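Local coordinates for protein imidazolonepropionase (Unidentified, PDB 2Q09) that catalyses the metal-dependent hydrolysis of imidazolone-5-propanoate to N-formimidoyl-L-glutamate, the third step of histidine degradation, at residues G241-L246 / G250-A255; E272-L277 / V303-A308. All coordinates share one frame; numbering follows the deposited sequence.

Contact 1 (G241-L246 / G250-A255). With FE (Fe (III) ion), chain B; DI6 (3-[(4S)-2,5-dioxoimidazolidin-4-yl]propanoic acid), chain C.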
ATOM      1  N   GLY A 241       7.902  -5.758  -6.256  1.00 31.82           N
ATOM      2  CA  GLY A 241       7.549  -5.828  -7.661  1.00 33.32           C
ATOM      3  C   GLY A 241       6.125  -6.211  -8.010  1.00 34.53           C
ATOM      4  O   GLY A 241       5.441  -6.902  -7.249  1.00 33.47           O
ATOM      5  N   HIS A 242       5.680  -5.732  -9.168  1.00 33.33           N
ATOM      6  CA  HIS A 242       4.355  -6.057  -9.688  1.00 34.28           C
ATOM      7  C   HIS A 242       4.582  -7.392 -10.391  1.00 34.99           C
ATOM      8  O   HIS A 242       5.037  -7.423 -11.534  1.00 35.75           O
ATOM      9  CB  HIS A 242       3.904  -5.015 -10.716  1.00 32.65           C
ATOM     10  CG  HIS A 242       3.352  -3.757 -10.115  1.00 32.14           C
ATOM     11  ND1 HIS A 242       4.106  -2.893  -9.353  1.00 31.22           N
ATOM     12  CD2 HIS A 242       2.117  -3.206 -10.203  1.00 31.69           C
ATOM     13  CE1 HIS A 242       3.360  -1.856  -9.002  1.00 30.95           C
ATOM     14  NE2 HIS A 242       2.151  -2.022  -9.505  1.00 30.42           N
HETATM   15  N   MSE A 243       4.270  -8.494  -9.713  1.00 35.18           N
HETATM   16  CA  MSE A 243       4.509  -9.815 -10.290  1.00 35.30           C
HETATM   17  C   MSE A 243       3.311 -10.697 -10.619  1.00 33.45           C
HETATM   18  O   MSE A 243       2.264 -10.643  -9.964  1.00 32.40           O
HETATM   19  CB  MSE A 243       5.432 -10.612  -9.368  1.00 38.25           C
HETATM   20  CG  MSE A 243       6.797 -10.902  -9.959  1.00 43.56           C
HETATM   21 SE   MSE A 243       7.733  -9.277 -10.354  1.00 45.43          SE
HETATM   22  CE  MSE A 243       8.253  -8.838  -8.575  1.00 44.43           C
ATOM     23  N   ASP A 244       3.497 -11.512 -11.653  1.00 32.82           N
ATOM     24  CA  ASP A 244       2.499 -12.476 -12.099  1.00 33.46           C
ATOM     25  C   ASP A 244       1.066 -11.970 -12.225  1.00 33.48           C
ATOM     26  O   ASP A 244       0.122 -12.677 -11.865  1.00 33.40           O
ATOM     27  CB  ASP A 244       2.522 -13.690 -11.164  1.00 32.97           C
ATOM     28  CG  ASP A 244       3.903 -14.314 -11.051  1.00 34.30           C
ATOM     29  OD1 ASP A 244       4.529 -14.566 -12.102  1.00 34.06           O
ATOM     30  OD2 ASP A 244       4.362 -14.560  -9.912  1.00 33.12           O
ATOM     31  N   GLN A 245       0.896 -10.754 -12.732  1.00 33.63           N
ATOM     32  CA  GLN A 245      -0.446 -10.207 -12.901  1.00 33.33           C
ATOM     33  C   GLN A 245      -1.084 -10.724 -14.194  1.00 34.14           C
ATOM     34  O   GLN A 245      -2.268 -11.067 -14.211  1.00 32.84           O
ATOM     35  CB  GLN A 245      -0.405  -8.673 -12.914  1.00 33.03           C
ATOM     36  CG  GLN A 245      -1.770  -8.011 -13.069  1.00 34.13           C
ATOM     37  CD  GLN A 245      -1.681  -6.494 -13.166  1.00 34.72           C
ATOM     38  OE1 GLN A 245      -0.659  -5.947 -13.576  1.00 31.88           O
ATOM     39  NE2 GLN A 245      -2.763  -5.811 -12.804  1.00 34.65           N
ATOM     40  N   LEU A 246      -0.297 -10.776 -15.271  1.00 34.78           N
ATOM     41  CA  LEU A 246      -0.801 -11.240 -16.562  1.00 35.84           C
ATOM     42  C   LEU A 246      -0.195 -12.581 -16.983  1.00 36.76           C
ATOM     43  O   LEU A 246      -0.799 -13.324 -17.757  1.00 35.86           O
ATOM     44  CB  LEU A 246      -0.531 -10.184 -17.647  1.00 36.99           C
ATOM     45  CG  LEU A 246      -1.069  -8.763 -17.404  1.00 38.32           C
ATOM     46  CD1 LEU A 246      -0.672  -7.861 -18.560  1.00 37.85           C
ATOM     47  CD2 LEU A 246      -2.583  -8.795 -17.241  1.00 38.09           C
ATOM     48  N   GLY A 250       8.604 -15.803 -13.666  1.00 39.73           N
ATOM     49  CA  GLY A 250       9.514 -16.234 -12.620  1.00 39.39           C
ATOM     50  C   GLY A 250       9.954 -15.052 -11.780  1.00 38.69           C
ATOM     51  O   GLY A 250      10.882 -15.150 -10.986  1.00 38.43           O
ATOM     52  N   GLY A 251       9.271 -13.928 -11.961  1.00 37.93           N
ATOM     53  CA  GLY A 251       9.597 -12.718 -11.231  1.00 36.81           C
ATOM     54  C   GLY A 251       9.511 -12.830  -9.722  1.00 36.80           C
ATOM     55  O   GLY A 251      10.351 -12.284  -9.012  1.00 37.38           O
ATOM     56  N   SER A 252       8.499 -13.529  -9.217  1.00 36.50           N
ATOM     57  CA  SER A 252       8.343 -13.670  -7.776  1.00 36.27           C
ATOM     58  C   SER A 252       9.546 -14.373  -7.148  1.00 36.28           C
ATOM     59  O   SER A 252       9.971 -14.021  -6.053  1.00 35.91           O
ATOM     60  CB  SER A 252       7.056 -14.431  -7.454  1.00 35.56           C
ATOM     61  OG  SER A 252       5.918 -13.651  -7.774  1.00 34.49           O
ATOM     62  N   THR A 253      10.094 -15.369  -7.839  1.00 37.49           N
ATOM     63  CA  THR A 253      11.255 -16.093  -7.319  1.00 37.30           C
ATOM     64  C   THR A 253      12.501 -15.214  -7.333  1.00 37.01           C
ATOM     65  O   THR A 253      13.352 -15.314  -6.451  1.00 38.01           O
ATOM     66  CB  THR A 253      11.528 -17.372  -8.136  1.00 38.10           C
ATOM     67  OG1 THR A 253      10.423 -18.274  -7.986  1.00 37.04           O
ATOM     68  CG2 THR A 253      12.807 -18.053  -7.656  1.00 36.89           C
ATOM     69  N   LEU A 254      12.607 -14.351  -8.336  1.00 36.62           N
ATOM     70  CA  LEU A 254      13.747 -13.448  -8.434  1.00 35.99           C
ATOM     71  C   LEU A 254      13.680 -12.448  -7.286  1.00 35.76           C
ATOM     72  O   LEU A 254      14.667 -12.215  -6.580  1.00 34.12           O
ATOM     73  CB  LEU A 254      13.715 -12.705  -9.771  1.00 35.71           C
ATOM     74  CG  LEU A 254      14.738 -11.581  -9.962  1.00 35.66           C
ATOM     75  CD1 LEU A 254      16.155 -12.141  -9.934  1.00 34.95           C
ATOM     76  CD2 LEU A 254      14.464 -10.884 -11.285  1.00 35.44           C
ATOM     77  N   ALA A 255      12.503 -11.859  -7.102  1.00 35.57           N
ATOM     78  CA  ALA A 255      12.291 -10.889  -6.039  1.00 35.41           C
ATOM     79  C   ALA A 255      12.593 -11.515  -4.684  1.00 35.42           C
ATOM     80  O   ALA A 255      13.230 -10.893  -3.830  1.00 35.64           O
ATOM     81  CB  ALA A 255      10.850 -10.377  -6.078  1.00 35.31           C
TER
HETATM   82 FE    FE B 500       0.079  -1.148  -8.893  1.00 31.04          FE
HETATM   83  N1  DI6 C 600      -0.398  -3.102 -13.246  1.00 36.27           N
HETATM   84  C2  DI6 C 600      -1.571  -2.441 -13.137  1.00 35.80           C
HETATM   85  O2  DI6 C 600      -2.687  -2.926 -13.088  1.00 34.50           O
HETATM   86  C3  DI6 C 600      -1.204  -0.938 -13.072  1.00 35.08           C
HETATM   87  N4  DI6 C 600       0.271  -0.972 -13.178  1.00 35.79           N
HETATM   88  C5  DI6 C 600       0.646  -2.263 -13.269  1.00 36.84           C
HETATM   89  O5  DI6 C 600       1.810  -2.629 -13.354  1.00 36.98           O
HETATM   90  C6  DI6 C 600      -1.851  -0.170 -14.215  1.00 33.45           C
HETATM   91  C7  DI6 C 600      -1.515   1.323 -14.192  1.00 34.18           C
HETATM   92  C8  DI6 C 600      -2.149   2.147 -15.323  1.00 33.76           C
HETATM   93  O9  DI6 C 600      -2.177   3.386 -15.183  1.00 33.75           O
HETATM   94  O10 DI6 C 600      -2.619   1.580 -16.343  1.00 34.71           O
HETATM   95  O   HOH W   1       6.857 -15.645 -10.593  1.00 34.63           O
HETATM   96  O   HOH W   2       6.537 -13.442 -13.188  1.00 35.11           O
HETATM   97  O   HOH W   3      -1.382  -2.301 -10.471  1.00 26.67           O

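Contact 2 (E272-L277 / V303-A308)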
ATOM      1  N   GLU A 272       6.410 -23.181  -6.970  1.00 38.19           N
ATOM      2  CA  GLU A 272       7.826 -22.900  -6.777  1.00 38.97           C
ATOM      3  C   GLU A 272       8.010 -21.496  -6.217  1.00 37.00           C
ATOM      4  O   GLU A 272       8.809 -21.276  -5.310  1.00 36.10           O
ATOM      5  CB  GLU A 272       8.575 -23.030  -8.104  1.00 42.22           C
ATOM      6  CG  GLU A 272       8.552 -24.430  -8.708  1.00 47.66           C
ATOM      7  CD  GLU A 272       7.153 -24.921  -9.045  1.00 50.33           C
ATOM      8  OE1 GLU A 272       6.387 -24.159  -9.669  1.00 51.27           O
ATOM      9  OE2 GLU A 272       6.824 -26.072  -8.696  1.00 51.90           O
ATOM     10  N   GLY A 273       7.267 -20.546  -6.773  1.00 35.93           N
ATOM     11  CA  GLY A 273       7.356 -19.176  -6.304  1.00 34.91           C
ATOM     12  C   GLY A 273       6.851 -19.061  -4.883  1.00 34.28           C
ATOM     13  O   GLY A 273       7.459 -18.392  -4.046  1.00 34.99           O
ATOM     14  N   ILE A 274       5.735 -19.723  -4.603  1.00 34.53           N
ATOM     15  CA  ILE A 274       5.149 -19.695  -3.271  1.00 33.28           C
ATOM     16  C   ILE A 274       6.151 -20.227  -2.255  1.00 33.35           C
ATOM     17  O   ILE A 274       6.290 -19.675  -1.163  1.00 31.58           O
ATOM     18  CB  ILE A 274       3.851 -20.533  -3.220  1.00 32.21           C
ATOM     19  CG1 ILE A 274       2.772 -19.858  -4.076  1.00 31.82           C
ATOM     20  CG2 ILE A 274       3.383 -20.694  -1.780  1.00 31.56           C
ATOM     21  CD1 ILE A 274       1.439 -20.568  -4.070  1.00 29.92           C
ATOM     22  N   GLN A 275       6.858 -21.286  -2.629  1.00 35.24           N
ATOM     23  CA  GLN A 275       7.856 -21.881  -1.751  1.00 36.39           C
ATOM     24  C   GLN A 275       8.977 -20.880  -1.482  1.00 35.74           C
ATOM     25  O   GLN A 275       9.499 -20.804  -0.373  1.00 35.20           O
ATOM     26  CB  GLN A 275       8.440 -23.153  -2.382  1.00 40.57           C
ATOM     27  CG  GLN A 275       7.408 -24.205  -2.776  1.00 44.86           C
ATOM     28  CD  GLN A 275       6.285 -24.351  -1.764  1.00 47.61           C
ATOM     29  OE1 GLN A 275       6.506 -24.307  -0.554  1.00 48.59           O
ATOM     30  NE2 GLN A 275       5.071 -24.547  -2.263  1.00 47.15           N
ATOM     31  N   ALA A 276       9.338 -20.108  -2.507  1.00 35.43           N
ATOM     32  CA  ALA A 276      10.394 -19.112  -2.379  1.00 35.27           C
ATOM     33  C   ALA A 276       9.942 -18.000  -1.449  1.00 35.29           C
ATOM     34  O   ALA A 276      10.706 -17.543  -0.601  1.00 35.19           O
ATOM     35  CB  ALA A 276      10.741 -18.538  -3.749  1.00 35.26           C
ATOM     36  N   LEU A 277       8.700 -17.553  -1.616  1.00 33.74           N
ATOM     37  CA  LEU A 277       8.167 -16.495  -0.771  1.00 33.09           C
ATOM     38  C   LEU A 277       8.152 -16.929   0.690  1.00 32.19           C
ATOM     39  O   LEU A 277       8.554 -16.173   1.569  1.00 32.33           O
ATOM     40  CB  LEU A 277       6.746 -16.115  -1.215  1.00 32.45           C
ATOM     41  CG  LEU A 277       6.590 -15.676  -2.677  1.00 33.03           C
ATOM     42  CD1 LEU A 277       5.230 -15.021  -2.864  1.00 33.43           C
ATOM     43  CD2 LEU A 277       7.695 -14.702  -3.052  1.00 32.73           C
ATOM     44  N   VAL A 303      -5.527 -20.097  -1.665  1.00 23.55           N
ATOM     45  CA  VAL A 303      -5.512 -21.342  -0.907  1.00 25.69           C
ATOM     46  C   VAL A 303      -4.080 -21.847  -0.719  1.00 23.83           C
ATOM     47  O   VAL A 303      -3.678 -22.188   0.386  1.00 24.36           O
ATOM     48  CB  VAL A 303      -6.363 -22.432  -1.608  1.00 27.55           C
ATOM     49  CG1 VAL A 303      -6.204 -23.764  -0.896  1.00 27.75           C
ATOM     50  CG2 VAL A 303      -7.824 -22.015  -1.607  1.00 29.80           C
ATOM     51  N   ALA A 304      -3.312 -21.887  -1.801  1.00 23.06           N
ATOM     52  CA  ALA A 304      -1.927 -22.350  -1.724  1.00 23.20           C
ATOM     53  C   ALA A 304      -1.059 -21.440  -0.855  1.00 23.99           C
ATOM     54  O   ALA A 304      -0.209 -21.921  -0.099  1.00 24.05           O
ATOM     55  CB  ALA A 304      -1.330 -22.468  -3.123  1.00 21.89           C
ATOM     56  N   LEU A 305      -1.263 -20.130  -0.961  1.00 22.91           N
ATOM     57  CA  LEU A 305      -0.493 -19.189  -0.152  1.00 24.42           C
ATOM     58  C   LEU A 305      -0.790 -19.434   1.322  1.00 23.91           C
ATOM     59  O   LEU A 305       0.101 -19.365   2.166  1.00 24.12           O
ATOM     60  CB  LEU A 305      -0.849 -17.745  -0.510  1.00 23.01           C
ATOM     61  CG  LEU A 305      -0.313 -17.217  -1.842  1.00 24.39           C
ATOM     62  CD1 LEU A 305      -0.936 -15.846  -2.119  1.00 23.35           C
ATOM     63  CD2 LEU A 305       1.218 -17.109  -1.791  1.00 24.10           C
ATOM     64  N   ARG A 306      -2.050 -19.711   1.630  1.00 23.79           N
ATOM     65  CA  ARG A 306      -2.428 -19.982   3.005  1.00 26.47           C
ATOM     66  C   ARG A 306      -1.762 -21.260   3.489  1.00 26.36           C
ATOM     67  O   ARG A 306      -1.176 -21.289   4.574  1.00 26.49           O
ATOM     68  CB  ARG A 306      -3.945 -20.106   3.144  1.00 28.30           C
ATOM     69  CG  ARG A 306      -4.626 -18.808   3.485  1.00 32.94           C
ATOM     70  CD  ARG A 306      -5.944 -19.063   4.194  1.00 36.62           C
ATOM     71  NE  ARG A 306      -6.944 -19.633   3.300  1.00 37.77           N
ATOM     72  CZ  ARG A 306      -7.977 -18.957   2.811  1.00 37.59           C
ATOM     73  NH1 ARG A 306      -8.151 -17.684   3.129  1.00 36.90           N
ATOM     74  NH2 ARG A 306      -8.843 -19.562   2.011  1.00 39.14           N
ATOM     75  N   LYS A 307      -1.855 -22.320   2.688  1.00 25.25           N
ATOM     76  CA  LYS A 307      -1.250 -23.592   3.069  1.00 25.67           C
ATOM     77  C   LYS A 307       0.237 -23.445   3.355  1.00 23.75           C
ATOM     78  O   LYS A 307       0.766 -24.121   4.238  1.00 23.83           O
ATOM     79  CB  LYS A 307      -1.450 -24.627   1.969  1.00 26.56           C
ATOM     80  CG  LYS A 307      -2.882 -25.101   1.844  1.00 30.01           C
ATOM     81  CD  LYS A 307      -3.025 -26.088   0.704  1.00 32.30           C
ATOM     82  CE  LYS A 307      -4.440 -26.618   0.623  1.00 34.63           C
ATOM     83  NZ  LYS A 307      -4.645 -27.438  -0.603  1.00 36.98           N
ATOM     84  N   ALA A 308       0.908 -22.566   2.615  1.00 22.95           N
ATOM     85  CA  ALA A 308       2.344 -22.346   2.794  1.00 21.21           C
ATOM     86  C   ALA A 308       2.649 -21.324   3.884  1.00 22.53           C
ATOM     87  O   ALA A 308       3.811 -21.069   4.189  1.00 24.38           O
ATOM     88  CB  ALA A 308       2.980 -21.913   1.476  1.00 22.05           C
TER

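Contact 1 (G241-L246 / G250-A255)
Directly after the N-cap residue G250, G251 meets the side chain of selenomethionine M243, whose CG comes to 3.3 Å from the carbonyl C of G251. A CB on G251 would fall 2.6 Å from M243 CG, evidence that this approach needs glycine. The G251 amide donates to a water beside the D244 carboxylate. S252 binds that carboxylate directly: its OG, set beside the backbone N (chi1 -69°), donates to D244 OD2 over 2.8 Å on the syn side, 33° out of the carboxylate plane. A second water accepts from S252 N and probably donates to D244 OD2, tying the first helical turn to an acid whose charge probably suits its N-terminus. Strand 238-243 and helix 251-257 form a beta-alpha step of the amidohydrolase TIM barrel; the axes of 241-243 and 251-255 approach to 8.9 Å. On the strand, H242 NE2 binds iron(III) at 2.3 Å with H72, H74 and D317, and beyond it Q245 OE1 accepts from N1 of the bound inhibitor at 2.9 Å, while Q245 NE2 donates to its O2. A255 CB lies 3.9 Å from M243 CE, alongside the helix, as bends at chi2 and chi3 turn that chain back toward G241.

Contact 2 (E272-L277 / V303-A308)
Between 272-277 and 303-308 the closest CA pair is I274 and L305, 6.5 Å apart, and I274 carries most of what 272-277 contributes. Its CB points at the other helix, and CG1, CG2 and CD1 each have a different nearest partner. CD1 meets A304 CB at 3.5 Å, and CG2 meets A308 CB at the same 3.5 Å; both pairs are tighter than ordinary van der Waals contact, so I274 is firmly wedged against two alanines one turn apart. That turn is regular, A308 N donating to A304 O at 3.0 Å. CG1 lies 3.9 Å from L305 CD2, where the two branched side chains cross obliquely. The spread follows from the torsions: CG2 stands anti to the backbone N and CG1 beside it (chi1 -67°), while an extended chi2 of -178° sends CD1 outward to A304. Both helices belong to the outer layer of the TIM barrel, and L269 touches I274, L277 and L305 from the loop ahead of helix 271-280. An alanine in place of I274 would probably leave the methyls of A304 and A308 facing a gap and L305 CD2 without its neighbour. At the far side of its helix R306 forms a salt bridge with E345 and takes no part in the contact. Across the interface the closest pairs are all carbon to carbon: the helices are held by shape and by apolar side chains at the closest points, with 214 Å² of surface buried over both sides and no directional bond to fix their relative turn.

Overall arrangement
Contact 1 closes before contact 2 opens along the chain, and their centres lie 13 Å apart on the same side of the chain's centre. They meet physically: T253 OG1 of helix 251-257 is 3.6 Å from G273 CA of helix 271-280, and S252 O is 3.8 Å from L277 CD2, while A256 also touches A276 and L277. Helix 271-280 therefore touches both 251-257 and 302-307. The contacts differ in distance from the metal. Contact 1 includes the iron ligand H242 and the inhibitor-binding Q245, whereas in contact 2 L277 CD1 is 16.0 Å from the iron, placing 272-277/303-308 in outer packing away from the pocket.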